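PDB 3E96: dihydrodipicolinate synthase from Bacillus clausii KSM-K16, which probably catalyses, as a lyase, the formation of 4-hydroxy-tetrahydrodipicolinate. Local coordinates for residues G123-Y128 / D151-D156; V39-D44 / L218-A223. All blocks are in the same frame, centred on the assembly; numbering follows the deposited sequence.

Contact 1 of 2, residues G123-Y128 / D151-D156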
# COMPACT_ATOMS: atom_id res chain seq x y z
N GLY B 123 14.91 6.02 -8.62
CA GLY B 123 14.99 7.47 -8.74
C GLY B 123 13.78 8.16 -8.15
O GLY B 123 13.90 9.21 -7.51
N GLY B 124 12.61 7.57 -8.36
CA GLY B 124 11.37 8.13 -7.85
C GLY B 124 11.25 8.05 -6.34
O GLY B 124 10.73 8.96 -5.71
N VAL B 125 11.71 6.94 -5.76
CA VAL B 125 11.64 6.76 -4.31
C VAL B 125 12.58 7.76 -3.65
O VAL B 125 12.25 8.35 -2.62
CB VAL B 125 12.03 5.32 -3.93
CG1 VAL B 125 12.09 5.17 -2.40
CG2 VAL B 125 11.01 4.35 -4.51
N TYR B 126 13.75 7.95 -4.24
CA TYR B 126 14.69 8.92 -3.71
C TYR B 126 14.00 10.29 -3.67
O TYR B 126 13.99 10.96 -2.65
CB TYR B 126 15.93 9.01 -4.61
CG TYR B 126 16.76 10.24 -4.34
CD1 TYR B 126 17.58 10.32 -3.22
CD2 TYR B 126 16.66 11.35 -5.18
CE1 TYR B 126 18.29 11.49 -2.93
CE2 TYR B 126 17.36 12.52 -4.90
CZ TYR B 126 18.17 12.58 -3.78
OH TYR B 126 18.85 13.75 -3.50
N ALA B 127 13.41 10.69 -4.79
CA ALA B 127 12.72 11.97 -4.88
C ALA B 127 11.57 12.04 -3.88
O ALA B 127 11.35 13.07 -3.24
CB ALA B 127 12.19 12.19 -6.30
N TYR B 128 10.83 10.94 -3.75
CA TYR B 128 9.71 10.90 -2.82
C TYR B 128 10.15 11.29 -1.41
O TYR B 128 9.60 12.22 -0.82
CB TYR B 128 9.11 9.49 -2.78
CG TYR B 128 7.96 9.35 -1.81
CD1 TYR B 128 6.70 9.86 -2.11
CD2 TYR B 128 8.14 8.74 -0.57
CE1 TYR B 128 5.64 9.77 -1.20
CE2 TYR B 128 7.10 8.65 0.35
CZ TYR B 128 5.86 9.16 0.03
OH TYR B 128 4.83 9.07 0.95
N ASP B 151 19.78 0.17 -2.61
CA ASP B 151 20.22 0.81 -1.39
C ASP B 151 20.87 2.15 -1.73
O ASP B 151 21.10 2.98 -0.85
CB ASP B 151 21.23 -0.06 -0.64
CG ASP B 151 20.60 -1.32 -0.09
OD1 ASP B 151 19.47 -1.23 0.42
OD2 ASP B 151 21.23 -2.39 -0.17
N ARG B 152 21.17 2.35 -3.00
CA ARG B 152 21.78 3.60 -3.45
C ARG B 152 20.89 4.77 -3.03
O ARG B 152 21.37 5.89 -2.80
CB ARG B 152 21.96 3.59 -4.97
CG ARG B 152 22.51 4.89 -5.55
CD ARG B 152 23.90 5.19 -5.00
NE ARG B 152 24.43 6.45 -5.51
CZ ARG B 152 25.64 6.92 -5.25
NH1 ARG B 152 26.47 6.23 -4.47
NH2 ARG B 152 26.02 8.08 -5.76
N VAL B 153 19.58 4.52 -2.95
CA VAL B 153 18.63 5.54 -2.54
C VAL B 153 19.00 6.09 -1.16
O VAL B 153 18.92 7.30 -0.92
CB VAL B 153 17.19 4.97 -2.47
CG1 VAL B 153 16.25 6.00 -1.85
CG2 VAL B 153 16.71 4.59 -3.86
N LEU B 154 19.40 5.20 -0.25
CA LEU B 154 19.78 5.62 1.10
C LEU B 154 21.10 6.38 1.08
O LEU B 154 21.27 7.36 1.80
CB LEU B 154 19.90 4.40 2.02
CG LEU B 154 18.59 3.63 2.27
CD1 LEU B 154 18.88 2.41 3.15
CD2 LEU B 154 17.58 4.54 2.94
N VAL B 155 22.03 5.92 0.26
CA VAL B 155 23.33 6.58 0.14
C VAL B 155 23.11 8.01 -0.34
O VAL B 155 23.76 8.94 0.14
CB VAL B 155 24.24 5.85 -0.86
CG1 VAL B 155 25.57 6.60 -0.99
CG2 VAL B 155 24.49 4.43 -0.38
N ASP B 156 22.19 8.20 -1.28
CA ASP B 156 21.93 9.53 -1.81
C ASP B 156 21.14 10.44 -0.89
O ASP B 156 21.25 11.67 -0.98
CB ASP B 156 21.25 9.42 -3.18
CG ASP B 156 22.15 8.82 -4.23
OD1 ASP B 156 23.39 8.89 -4.06
OD2 ASP B 156 21.64 8.28 -5.24
O HOH W 1 19.80 14.05 -0.85
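The carbonyl oxygen of Asp156 is approached by two groups linked to Tyr126: a water that donates to Asp156 O at 2.8 Å, and the edge of the phenol ring, whose CE1 comes within 3.5 Å of the same oxygen. The water also bonds Tyr126 OH at 2.8 Å, so it bridges the Tyr126 hydroxyl to the backbone of the second helix. Asp156 O and the carbonyl oxygen of Val153 both lie near the plane of the ring, at its edge, where the weakly positive aromatic hydrogens suit them. CB of Asp156 adds an aliphatic touch, 3.6 Å from CE1 of Tyr126, while its carboxylate stands almost perpendicular to the ring, the planes 89° apart, and pairs by charge alone with Arg152 of its own helix. With CG anti to the backbone N (chi1 164°), Tyr126 carries its ring toward Asp156. Tyrosine fits here because its flat apolar body can lie against Asp156 CB while its hydroxyl reaches the water.

One turn back, Val153 packs against the backbone of Tyr126. Its CG1 branch rests 3.8 Å from CA of Tyr126 and meets Val125 CG1 at 4.3 Å; CA of Tyr126 and CA of Val153 lie 5.3 Å apart, a closeness that a short branched side chain suits. Val153 also leans on Phe144 of strand 140-144, and Val125 reaches Pro281 of the second subunit. The axes of 123-128 and 152-156 approach to 9.5 Å and cross at -35°. Two neighbouring helices running in roughly the same direction, with strand 140-144 between them in sequence, are what successive beta-alpha units of a TIM barrel produce: helices 122-136 and 152-157 follow the fourth and fifth strands and lie side by side in its outer layer.

Contact 2 of 2, residues V39-D44 / L218-A223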
# COMPACT_ATOMS: atom_id res chain seq x y z
N VAL B 39 0.24 3.38 25.85
CA VAL B 39 1.34 4.34 25.88
C VAL B 39 2.06 4.25 27.23
O VAL B 39 3.29 4.21 27.28
CB VAL B 39 0.83 5.77 25.67
CG1 VAL B 39 1.95 6.77 25.96
CG2 VAL B 39 0.32 5.94 24.25
N ASP B 40 1.29 4.22 28.32
CA ASP B 40 1.88 4.13 29.65
C ASP B 40 2.68 2.85 29.83
O ASP B 40 3.81 2.88 30.33
CB ASP B 40 0.80 4.19 30.75
CG ASP B 40 0.16 5.56 30.87
OD1 ASP B 40 0.80 6.57 30.49
OD2 ASP B 40 -0.98 5.64 31.38
N ARG B 41 2.12 1.71 29.44
CA ARG B 41 2.82 0.44 29.58
C ARG B 41 4.16 0.49 28.86
O ARG B 41 5.17 -0.03 29.34
CB ARG B 41 1.99 -0.71 29.03
CG ARG B 41 2.65 -2.07 29.20
CD ARG B 41 1.76 -3.21 28.72
NE ARG B 41 0.49 -3.24 29.44
CZ ARG B 41 -0.67 -2.86 28.92
NH1 ARG B 41 -0.74 -2.43 27.67
NH2 ARG B 41 -1.77 -2.92 29.66
N ILE B 42 4.17 1.12 27.69
CA ILE B 42 5.39 1.22 26.90
C ILE B 42 6.44 2.14 27.52
O ILE B 42 7.54 1.70 27.85
CB ILE B 42 5.07 1.70 25.46
CG1 ILE B 42 4.28 0.61 24.72
CG2 ILE B 42 6.36 2.07 24.72
CD1 ILE B 42 3.78 1.02 23.34
N VAL B 43 6.09 3.41 27.68
CA VAL B 43 7.03 4.39 28.21
C VAL B 43 7.39 4.28 29.69
O VAL B 43 8.44 4.76 30.10
CB VAL B 43 6.56 5.83 27.92
CG1 VAL B 43 6.38 6.01 26.41
CG2 VAL B 43 5.27 6.11 28.65
N ASP B 44 6.52 3.67 30.48
CA ASP B 44 6.80 3.52 31.91
C ASP B 44 7.62 2.28 32.21
O ASP B 44 7.92 1.99 33.37
CB ASP B 44 5.51 3.47 32.73
CG ASP B 44 4.86 4.83 32.87
OD1 ASP B 44 5.60 5.82 33.03
OD2 ASP B 44 3.61 4.91 32.83
N LEU B 218 2.86 -5.55 25.00
CA LEU B 218 2.44 -6.46 26.06
C LEU B 218 3.55 -6.81 27.04
O LEU B 218 3.28 -6.95 28.24
CB LEU B 218 1.86 -7.75 25.47
CG LEU B 218 2.72 -8.58 24.50
CD1 LEU B 218 2.25 -10.03 24.51
CD2 LEU B 218 2.63 -7.98 23.09
N LEU B 219 4.78 -6.94 26.55
CA LEU B 219 5.91 -7.32 27.40
C LEU B 219 7.16 -6.49 27.10
O LEU B 219 8.16 -7.02 26.61
CB LEU B 219 6.22 -8.80 27.18
CG LEU B 219 5.05 -9.75 27.49
CD1 LEU B 219 5.28 -11.11 26.85
CD2 LEU B 219 4.91 -9.88 29.00
N PRO B 220 7.12 -5.19 27.42
CA PRO B 220 8.27 -4.31 27.17
C PRO B 220 9.57 -4.74 27.83
O PRO B 220 10.65 -4.45 27.32
CB PRO B 220 7.77 -2.95 27.66
CG PRO B 220 6.79 -3.31 28.74
CD PRO B 220 6.05 -4.47 28.13
N GLN B 221 9.49 -5.44 28.96
CA GLN B 221 10.69 -5.88 29.66
C GLN B 221 11.51 -6.88 28.84
O GLN B 221 12.74 -6.91 28.95
CB GLN B 221 10.34 -6.49 31.02
CG GLN B 221 9.71 -7.88 30.98
CD GLN B 221 8.23 -7.88 30.65
OE1 GLN B 221 7.61 -8.95 30.58
NE2 GLN B 221 7.65 -6.70 30.45
N LYS B 222 10.85 -7.69 28.02
CA LYS B 222 11.56 -8.66 27.19
C LYS B 222 12.37 -7.94 26.12
O LYS B 222 13.50 -8.34 25.81
CB LYS B 222 10.59 -9.63 26.52
CG LYS B 222 9.99 -10.66 27.46
CD LYS B 222 9.13 -11.67 26.70
CE LYS B 222 8.57 -12.73 27.64
NZ LYS B 222 9.65 -13.53 28.30
N ALA B 223 11.80 -6.88 25.56
CA ALA B 223 12.48 -6.10 24.54
C ALA B 223 13.68 -5.41 25.18
O ALA B 223 14.77 -5.37 24.60
CB ALA B 223 11.53 -5.06 23.95
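This is a sparse, buried van der Waals contact between helices 32-43 and 220-231, which follow the first and eighth strands in the layer outside the barrel. It rests on Arg41, Pro220 and the carbonyl of Leu218, and buries only 138 Å². The closest approach puts the ring of Pro220 over the backbone of the first helix, its CG 3.7 Å from the carbonyl oxygen of Arg41. Alongside, CD of the proline ring lies 4.3 Å from CG of Arg41. This compact ring is directed at helix 32-43, and near the beginning of a helix the missing N-H of proline is generally tolerated, since first-turn N-H groups have no acceptor within the helix.

Arg41 supplies methylenes and sends its charge onward. The chain leaves the helix extended, with CG anti to the backbone N (chi1 -177°), then bends at chi3 (-59°) as it passes Leu218. Its CD stays 4.1 Å from Leu218 O, a loose contact, while NH1 makes a weak hydrogen bond to the carbonyl of Asn217. A long side chain with an apolar stem and a polar end is apt here, since the carbonyls of Leu218 and Asn217 lie beside the stem and near the end. Leu218 O accepts a hydrogen bond from Gln273. Leu218 is turned from segment 39-44, its side chain touching Phe248 of helix 235-252 and Ile264, Ala267 and Met268 of helix 262-270. Bringing the helix after the eighth strand beside the helix after the first is the ring closure of an eight-stranded TIM barrel.

How the contacts relate
Both contacts join helices that are neighbours in the outer layer of one barrel, yet they share no element and lie on opposite sides of the chain's centre, about 34 Å between their centres. Contact 1 joins units that follow each other in sequence; contact 2 joins segments more than 170 residues apart, and contact 1 falls within that span. The partly buried contact 1 mixes valine packing with a tyrosine ring edge and a bridging water, and its first helix also borders the second subunit. The more central contact 2 is thinner, a proline ring and arginine methylenes against backbone carbonyls, and is backed by helices of its own chain.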